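Local coordinates for protein epidermin leader peptide processing serine protease EpiP (Staphylococcus aureus subsp. aureus, PDB 3QFH) that probably acts as a subtilisin-like serine endopeptidase that cleaves the leader peptide from the precursor of the lantibiotic epidermin, at residues 164-178 with 200-212. Sequence-based numbering, arbitrary orientation.
Sequences ETGDVHDVNDRKGHG and FTMYRVFGSKKTE. With SO4 (sulfate ion), chain O.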
ATOM      1  N   GLU A 164      22.472   4.198   3.261  1.00 47.69           N
ATOM      2  CA  GLU A 164      21.589   3.145   3.761  1.00 46.01           C
ATOM      3  C   GLU A 164      22.424   2.048   4.385  1.00 46.53           C
ATOM      4  O   GLU A 164      23.095   1.285   3.692  1.00 47.21           O
ATOM      5  CB  GLU A 164      20.715   2.582   2.644  1.00 45.36           C
ATOM      6  CG  GLU A 164      19.603   3.515   2.213  1.00 43.93           C
ATOM      7  CD  GLU A 164      18.537   3.759   3.305  1.00 43.98           C
ATOM      8  OE1 GLU A 164      17.783   4.747   3.172  1.00 46.31           O
ATOM      9  OE2 GLU A 164      18.445   2.982   4.291  1.00 37.38           O
ATOM     10  N   THR A 165      22.343   1.957   5.701  1.00 46.77           N
ATOM     11  CA  THR A 165      23.137   1.020   6.466  1.00 48.20           C
ATOM     12  C   THR A 165      22.497  -0.350   6.658  1.00 47.20           C
ATOM     13  O   THR A 165      23.142  -1.256   7.164  1.00 47.82           O
ATOM     14  CB  THR A 165      23.363   1.585   7.864  1.00 49.01           C
ATOM     15  OG1 THR A 165      22.130   1.552   8.583  1.00 50.27           O
ATOM     16  CG2 THR A 165      23.874   3.036   7.790  1.00 50.94           C
ATOM     17  N   GLY A 166      21.228  -0.505   6.283  1.00 45.43           N
ATOM     18  CA  GLY A 166      20.524  -1.773   6.490  1.00 43.74           C
ATOM     19  C   GLY A 166      20.093  -1.961   7.934  1.00 43.36           C
ATOM     20  O   GLY A 166      19.709  -3.044   8.340  1.00 41.14           O
ATOM     21  N   ASP A 167      20.153  -0.888   8.715  1.00 44.61           N
ATOM     22  CA  ASP A 167      19.751  -0.916  10.115  1.00 45.93           C
ATOM     23  C   ASP A 167      18.256  -1.280  10.206  1.00 45.01           C
ATOM     24  O   ASP A 167      17.426  -0.588   9.644  1.00 44.94           O
ATOM     25  CB  ASP A 167      20.035   0.460  10.719  1.00 47.55           C
ATOM     26  CG  ASP A 167      19.631   0.579  12.168  1.00 50.08           C
ATOM     27  OD1 ASP A 167      18.908  -0.295  12.698  1.00 56.15           O
ATOM     28  OD2 ASP A 167      20.042   1.582  12.782  1.00 59.13           O
ATOM     29  N   VAL A 168      17.938  -2.362  10.918  1.00 44.60           N
ATOM     30  CA  VAL A 168      16.562  -2.868  11.020  1.00 44.29           C
ATOM     31  C   VAL A 168      15.542  -1.924  11.655  1.00 42.51           C
ATOM     32  O   VAL A 168      14.400  -1.928  11.248  1.00 41.86           O
ATOM     33  CB  VAL A 168      16.520  -4.246  11.746  1.00 44.48           C
ATOM     34  CG1 VAL A 168      15.105  -4.587  12.219  1.00 46.53           C
ATOM     35  CG2 VAL A 168      17.060  -5.322  10.830  1.00 47.11           C
ATOM     36  N   HIS A 169      15.937  -1.113  12.630  1.00 42.03           N
ATOM     37  CA  HIS A 169      14.981  -0.210  13.265  1.00 41.21           C
ATOM     38  C   HIS A 169      14.918   1.197  12.664  1.00 39.09           C
ATOM     39  O   HIS A 169      14.125   2.010  13.119  1.00 41.19           O
ATOM     40  CB  HIS A 169      15.261  -0.099  14.765  1.00 43.35           C
ATOM     41  CG  HIS A 169      15.140  -1.394  15.500  1.00 44.66           C
ATOM     42  ND1 HIS A 169      13.955  -2.092  15.585  1.00 49.88           N
ATOM     43  CD2 HIS A 169      16.043  -2.097  16.223  1.00 51.70           C
ATOM     44  CE1 HIS A 169      14.140  -3.184  16.305  1.00 51.44           C
ATOM     45  NE2 HIS A 169      15.399  -3.210  16.705  1.00 49.46           N
ATOM     46  N   ASP A 170      15.734   1.497  11.663  1.00 35.93           N
ATOM     47  CA  ASP A 170      15.732   2.844  11.069  1.00 34.79           C
ATOM     48  C   ASP A 170      14.571   3.007  10.108  1.00 31.69           C
ATOM     49  O   ASP A 170      14.674   2.646   8.925  1.00 30.95           O
ATOM     50  CB  ASP A 170      17.048   3.135  10.331  1.00 34.66           C
ATOM     51  CG  ASP A 170      17.079   4.533   9.689  1.00 36.07           C
ATOM     52  OD1 ASP A 170      16.066   5.269   9.735  1.00 38.34           O
ATOM     53  OD2 ASP A 170      18.126   4.910   9.124  1.00 38.62           O
ATOM     54  N   VAL A 171      13.461   3.545  10.602  1.00 30.72           N
ATOM     55  CA  VAL A 171      12.309   3.771   9.732  1.00 29.17           C
ATOM     56  C   VAL A 171      12.018   5.246   9.516  1.00 29.44           C
ATOM     57  O   VAL A 171      10.902   5.591   9.142  1.00 29.01           O
ATOM     58  CB  VAL A 171      11.036   3.039  10.194  1.00 29.10           C
ATOM     59  CG1 VAL A 171      11.270   1.508  10.167  1.00 28.24           C
ATOM     60  CG2 VAL A 171      10.562   3.523  11.560  1.00 29.14           C
ATOM     61  N   ASN A 172      13.009   6.106   9.757  0.50 29.61           N
ATOM     62  CA  ASN A 172      12.840   7.541   9.511  0.50 30.51           C
ATOM     63  C   ASN A 172      12.432   7.755   8.053  0.50 29.55           C
ATOM     64  O   ASN A 172      12.925   7.061   7.157  0.50 29.54           O
ATOM     65  CB  ASN A 172      14.122   8.324   9.817  0.50 30.60           C
ATOM     66  CG  ASN A 172      14.394   8.454  11.309  0.50 34.66           C
ATOM     67  OD1 ASN A 172      13.672   7.899  12.139  0.50 39.94           O
ATOM     68  ND2 ASN A 172      15.444   9.196  11.656  0.50 36.84           N
ATOM     69  N   ASP A 173      11.528   8.701   7.828  1.00 29.75           N
ATOM     70  CA  ASP A 173      11.034   9.011   6.494  1.00 29.87           C
ATOM     71  C   ASP A 173      11.959  10.023   5.827  1.00 31.48           C
ATOM     72  O   ASP A 173      12.165  11.105   6.359  1.00 31.82           O
ATOM     73  CB  ASP A 173       9.642   9.617   6.650  1.00 30.01           C
ATOM     74  CG  ASP A 173       8.871   9.720   5.351  1.00 29.30           C
ATOM     75  OD1 ASP A 173       9.372   9.330   4.288  1.00 30.17           O
ATOM     76  OD2 ASP A 173       7.727  10.201   5.404  1.00 29.89           O
ATOM     77  N   ARG A 174      12.512   9.671   4.677  1.00 33.25           N
ATOM     78  CA  ARG A 174      13.345  10.592   3.914  1.00 35.80           C
ATOM     79  C   ARG A 174      12.509  11.356   2.900  1.00 36.60           C
ATOM     80  O   ARG A 174      12.785  12.510   2.626  1.00 37.76           O
ATOM     81  CB  ARG A 174      14.448   9.863   3.137  1.00 36.15           C
ATOM     82  CG  ARG A 174      15.681   9.407   3.921  1.00 37.63           C
ATOM     83  CD  ARG A 174      15.393   8.278   4.893  1.00 39.09           C
ATOM     84  NE  ARG A 174      16.616   7.595   5.306  1.00 39.23           N
ATOM     85  CZ  ARG A 174      16.728   6.792   6.365  1.00 39.62           C
ATOM     86  NH1 ARG A 174      17.897   6.227   6.632  1.00 40.94           N
ATOM     87  NH2 ARG A 174      15.701   6.578   7.183  1.00 37.86           N
ATOM     88  N   LYS A 175      11.498  10.699   2.335  1.00 37.04           N
ATOM     89  CA  LYS A 175      10.684  11.294   1.269  1.00 36.82           C
ATOM     90  C   LYS A 175       9.473  12.077   1.732  1.00 35.21           C
ATOM     91  O   LYS A 175       9.135  13.092   1.126  1.00 36.41           O
ATOM     92  CB  LYS A 175      10.234  10.210   0.278  1.00 37.13           C
ATOM     93  CG  LYS A 175      11.357   9.621  -0.507  1.00 40.57           C
ATOM     94  CD  LYS A 175      10.833   8.786  -1.657  1.00 42.33           C
ATOM     95  CE  LYS A 175      11.936   8.337  -2.528  1.00 42.94           C
ATOM     96  NZ  LYS A 175      11.409   7.660  -3.735  1.00 49.26           N
ATOM     97  N   GLY A 176       8.788  11.585   2.762  1.00 33.32           N
ATOM     98  CA  GLY A 176       7.628  12.289   3.331  1.00 31.84           C
ATOM     99  C   GLY A 176       6.267  11.644   3.127  1.00 29.43           C
ATOM    100  O   GLY A 176       5.321  11.948   3.846  1.00 29.52           O
ATOM    101  N   HIS A 177       6.175  10.744   2.158  1.00 28.15           N
ATOM    102  CA  HIS A 177       4.934  10.084   1.820  1.00 27.28           C
ATOM    103  C   HIS A 177       4.380   9.212   2.953  1.00 25.91           C
ATOM    104  O   HIS A 177       3.188   9.263   3.249  1.00 25.29           O
ATOM    105  CB  HIS A 177       5.144   9.221   0.572  1.00 28.45           C
ATOM    106  CG  HIS A 177       3.875   8.691  -0.005  1.00 33.82           C
ATOM    107  ND1 HIS A 177       3.430   7.407   0.225  1.00 39.21           N
ATOM    108  CD2 HIS A 177       2.944   9.279  -0.797  1.00 36.26           C
ATOM    109  CE1 HIS A 177       2.284   7.224  -0.407  1.00 39.73           C
ATOM    110  NE2 HIS A 177       1.968   8.346  -1.032  1.00 41.14           N
ATOM    111  N   GLY A 178       5.237   8.402   3.566  1.00 24.58           N
ATOM    112  CA  GLY A 178       4.805   7.497   4.645  1.00 23.96           C
ATOM    113  C   GLY A 178       4.197   8.253   5.810  1.00 23.22           C
ATOM    114  O   GLY A 178       3.227   7.802   6.418  1.00 22.44           O
ATOM    115  N   PHE A 200       0.135   1.681  14.875  1.00 24.46           N
ATOM    116  CA  PHE A 200       0.527   1.393  13.524  1.00 24.39           C
ATOM    117  C   PHE A 200       1.995   1.013  13.551  1.00 25.59           C
ATOM    118  O   PHE A 200       2.759   1.402  14.458  1.00 24.66           O
ATOM    119  CB  PHE A 200       0.246   2.557  12.567  1.00 24.70           C
ATOM    120  CG  PHE A 200       1.190   3.719  12.703  1.00 26.23           C
ATOM    121  CD1 PHE A 200       2.286   3.836  11.860  1.00 26.96           C
ATOM    122  CD2 PHE A 200       0.972   4.702  13.657  1.00 28.27           C
ATOM    123  CE1 PHE A 200       3.145   4.903  11.969  1.00 25.88           C
ATOM    124  CE2 PHE A 200       1.827   5.786  13.764  1.00 26.57           C
ATOM    125  CZ  PHE A 200       2.918   5.880  12.932  1.00 25.64           C
ATOM    126  N   THR A 201       2.370   0.212  12.572  1.00 25.84           N
ATOM    127  CA  THR A 201       3.716  -0.271  12.441  1.00 28.08           C
ATOM    128  C   THR A 201       4.148   0.108  11.053  1.00 26.59           C
ATOM    129  O   THR A 201       3.465  -0.216  10.085  1.00 29.00           O
ATOM    130  CB  THR A 201       3.779  -1.800  12.584  1.00 28.61           C
ATOM    131  OG1 THR A 201       3.135  -2.196  13.795  1.00 34.45           O
ATOM    132  CG2 THR A 201       5.200  -2.268  12.616  1.00 30.85           C
ATOM    133  N   MET A 202       5.273   0.793  10.942  1.00 24.98           N
ATOM    134  CA  MET A 202       5.763   1.218   9.646  1.00 25.04           C
ATOM    135  C   MET A 202       6.789   0.220   9.155  1.00 24.41           C
ATOM    136  O   MET A 202       7.613  -0.251   9.927  1.00 26.02           O
ATOM    137  CB  MET A 202       6.359   2.628   9.742  1.00 24.99           C
ATOM    138  CG  MET A 202       7.129   3.131   8.496  1.00 26.55           C
ATOM    139  SD  MET A 202       6.156   3.244   6.992  1.00 29.63           S
ATOM    140  CE  MET A 202       4.840   4.389   7.443  1.00 25.39           C
ATOM    141  N   TYR A 203       6.701  -0.134   7.878  1.00 23.73           N
ATOM    142  CA  TYR A 203       7.699  -0.987   7.246  1.00 25.51           C
ATOM    143  C   TYR A 203       8.285  -0.171   6.118  1.00 25.75           C
ATOM    144  O   TYR A 203       7.632   0.070   5.105  1.00 25.33           O
ATOM    145  CB  TYR A 203       7.105  -2.303   6.772  1.00 24.81           C
ATOM    146  CG  TYR A 203       6.677  -3.156   7.958  1.00 28.51           C
ATOM    147  CD1 TYR A 203       7.560  -4.043   8.548  1.00 31.99           C
ATOM    148  CD2 TYR A 203       5.400  -3.033   8.515  1.00 24.22           C
ATOM    149  CE1 TYR A 203       7.180  -4.820   9.638  1.00 28.83           C
ATOM    150  CE2 TYR A 203       5.026  -3.783   9.603  1.00 23.07           C
ATOM    151  CZ  TYR A 203       5.926  -4.678  10.160  1.00 28.99           C
ATOM    152  OH  TYR A 203       5.567  -5.453  11.226  1.00 32.29           O
ATOM    153  N   ARG A 204       9.523   0.271   6.317  1.00 27.33           N
ATOM    154  CA  ARG A 204      10.176   1.140   5.344  1.00 28.36           C
ATOM    155  C   ARG A 204      10.801   0.367   4.189  1.00 26.29           C
ATOM    156  O   ARG A 204      11.635  -0.502   4.390  1.00 27.17           O
ATOM    157  CB  ARG A 204      11.219   2.040   6.013  1.00 27.32           C
ATOM    158  CG  ARG A 204      11.837   3.039   5.032  1.00 28.67           C
ATOM    159  CD  ARG A 204      12.646   4.124   5.745  1.00 28.69           C
ATOM    160  NE  ARG A 204      13.906   3.632   6.300  1.00 30.37           N
ATOM    161  CZ  ARG A 204      15.085   3.677   5.676  1.00 29.81           C
ATOM    162  NH1 ARG A 204      15.192   4.159   4.452  1.00 33.26           N
ATOM    163  NH2 ARG A 204      16.170   3.217   6.281  1.00 32.68           N
ATOM    164  N   VAL A 205      10.370   0.731   2.988  1.00 26.23           N
ATOM    165  CA  VAL A 205      10.816   0.132   1.741  1.00 26.77           C
ATOM    166  C   VAL A 205      11.379   1.176   0.762  1.00 28.04           C
ATOM    167  O   VAL A 205      11.597   0.872  -0.390  1.00 28.65           O
ATOM    168  CB  VAL A 205       9.681  -0.695   1.102  1.00 26.31           C
ATOM    169  CG1 VAL A 205       9.253  -1.803   2.086  1.00 22.89           C
ATOM    170  CG2 VAL A 205       8.463   0.192   0.710  1.00 26.78           C
ATOM    171  N   PHE A 206      11.597   2.404   1.231  1.00 27.74           N
ATOM    172  CA  PHE A 206      12.226   3.435   0.420  1.00 30.45           C
ATOM    173  C   PHE A 206      13.343   4.095   1.188  1.00 30.85           C
ATOM    174  O   PHE A 206      13.213   4.366   2.387  1.00 31.72           O
ATOM    175  CB  PHE A 206      11.273   4.562   0.048  1.00 29.90           C
ATOM    176  CG  PHE A 206      10.269   4.219  -1.007  1.00 32.99           C
ATOM    177  CD1 PHE A 206      10.550   4.460  -2.351  1.00 35.60           C
ATOM    178  CD2 PHE A 206       9.016   3.730  -0.661  1.00 33.32           C
ATOM    179  CE1 PHE A 206       9.612   4.176  -3.334  1.00 33.97           C
ATOM    180  CE2 PHE A 206       8.069   3.448  -1.643  1.00 35.98           C
ATOM    181  CZ  PHE A 206       8.371   3.674  -2.981  1.00 36.00           C
ATOM    182  N   GLY A 207      14.442   4.338   0.489  1.00 32.32           N
ATOM    183  CA  GLY A 207      15.530   5.131   1.014  1.00 34.26           C
ATOM    184  C   GLY A 207      15.216   6.527   0.503  1.00 36.52           C
ATOM    185  O   GLY A 207      14.181   7.091   0.834  1.00 35.59           O
ATOM    186  N   SER A 208      16.098   7.075  -0.328  1.00 39.68           N
ATOM    187  CA  SER A 208      15.877   8.381  -0.942  1.00 42.36           C
ATOM    188  C   SER A 208      15.608   8.203  -2.433  1.00 43.61           C
ATOM    189  O   SER A 208      15.227   9.139  -3.112  1.00 44.67           O
ATOM    190  CB  SER A 208      17.117   9.248  -0.757  1.00 43.98           C
ATOM    191  OG  SER A 208      17.519   9.245   0.607  1.00 46.95           O
ATOM    192  N   LYS A 209      15.816   6.986  -2.924  1.00 44.77           N
ATOM    193  CA  LYS A 209      15.677   6.661  -4.325  1.00 45.98           C
ATOM    194  C   LYS A 209      14.406   5.820  -4.576  1.00 45.89           C
ATOM    195  O   LYS A 209      13.326   6.106  -4.016  1.00 44.76           O
ATOM    196  CB  LYS A 209      16.934   5.900  -4.779  1.00 47.35           C
ATOM    197  CG  LYS A 209      18.263   6.652  -4.640  1.00 50.98           C
ATOM    198  CD  LYS A 209      18.586   7.545  -5.845  1.00 55.24           C
ATOM    199  CE  LYS A 209      17.564   8.655  -6.082  1.00 57.43           C
ATOM    200  NZ  LYS A 209      18.022   9.658  -7.127  1.00 59.10           N
ATOM    201  N   LYS A 210      14.531   4.792  -5.419  1.00 44.34           N
ATOM    202  CA  LYS A 210      13.405   3.933  -5.756  1.00 43.92           C
ATOM    203  C   LYS A 210      13.300   2.751  -4.798  1.00 41.25           C
ATOM    204  O   LYS A 210      14.163   2.526  -3.952  1.00 38.34           O
ATOM    205  CB  LYS A 210      13.547   3.429  -7.206  1.00 45.28           C
ATOM    206  CG  LYS A 210      13.533   4.544  -8.247  1.00 47.33           C
ATOM    207  CD  LYS A 210      13.706   4.008  -9.665  1.00 51.54           C
ATOM    208  CE  LYS A 210      13.630   5.139 -10.682  1.00 54.65           C
ATOM    209  NZ  LYS A 210      13.780   4.680 -12.104  1.00 58.63           N
ATOM    210  N   THR A 211      12.216   2.012  -4.938  1.00 40.91           N
ATOM    211  CA  THR A 211      11.988   0.809  -4.150  1.00 40.01           C
ATOM    212  C   THR A 211      12.105  -0.386  -5.101  1.00 39.66           C
ATOM    213  O   THR A 211      12.160  -0.216  -6.321  1.00 38.80           O
ATOM    214  CB  THR A 211      10.600   0.844  -3.484  1.00 39.76           C
ATOM    215  OG1 THR A 211      10.455  -0.258  -2.573  1.00 38.68           O
ATOM    216  CG2 THR A 211       9.489   0.796  -4.544  1.00 40.92           C
ATOM    217  N   GLU A 212      12.189  -1.587  -4.538  1.00 39.21           N
ATOM    218  CA  GLU A 212      12.226  -2.824  -5.315  1.00 38.15           C
ATOM    219  C   GLU A 212      10.968  -3.571  -4.912  1.00 37.33           C
ATOM    220  O   GLU A 212      10.606  -3.562  -3.728  1.00 35.42           O
ATOM    221  CB  GLU A 212      13.436  -3.686  -4.936  1.00 39.08           C
ATOM    222  CG  GLU A 212      14.824  -3.184  -5.361  1.00 40.62           C
ATOM    223  CD  GLU A 212      15.210  -3.544  -6.799  1.00 41.95           C
ATOM    224  OE1 GLU A 212      14.325  -3.652  -7.667  1.00 43.81           O
ATOM    225  OE2 GLU A 212      16.418  -3.703  -7.064  1.00 41.31           O
TER
HETATM  226  S   SO4 O 461      19.241  12.783  -6.425  0.50 58.56           S
HETATM  227  O1  SO4 O 461      20.596  13.272  -6.203  0.50 57.63           O
HETATM  228  O2  SO4 O 461      19.145  12.241  -7.778  0.50 55.16           O
HETATM  229  O3  SO4 O 461      18.947  11.727  -5.453  0.50 57.85           O
HETATM  230  O4  SO4 O 461      18.283  13.870  -6.259  0.50 56.41           O
HETATM  231  O   HOH W   1      12.074   7.490   2.698  1.00 19.75           O
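The guanidinium groups of Arg-174 and Arg-204 lie flat on each other, planes 14° apart, with Arg-174 NH2 over the centre of the Arg-204 group at 3.3 Å from its CZ. At the edge of Arg-174, in its plane, sits Asp-170 CG; at that of Arg-204 lie Glu-164 CD and Asp-170 O. Arg-204 grips Glu-164 end-on, NH1 donating to Glu-164 OE1 at 2.9 Å and NH2 to the syn lone pair of OE2; both oxygens lie near the guanidinium plane, though the carboxylate is turned 35° from it. Side-on, NE (2.9 Å) and NH2 of Arg-204 both reach Asp-170 O from one face of its carbonyl plane. With CG anti to the backbone N, the bend at chi3 (72°) brings NE there. Arg-174 has its own end-on pair, NH1 2.8 Å from Asp-170 OD2, both oxygens being met from above the carboxylate plane; two carboxylates thus probably offset the like charges of the stack. Strand 200-204 belongs to the parallel sheet of the subtilisin-like fold, and Arg-204 at its end ties the loop 164-176 to it. That loop runs into helix 177-186, whose His-177 hydrogen-bonds Asp-130 and Ser-383, consistent with the Ser-His-Asp triad of subtilases. Asp-173 OD1 accepts from Gly-176 N at 2.8 Å, an Asx motif, Gly-176 being the helix N-cap residue. Apolar packing adds to this: Val-171 CB sits 4.3 Å from Met-202 CG, while Met-202 CE lies against Gly-178 O. Water 1 bridges Arg-174 N and Gly-207 O.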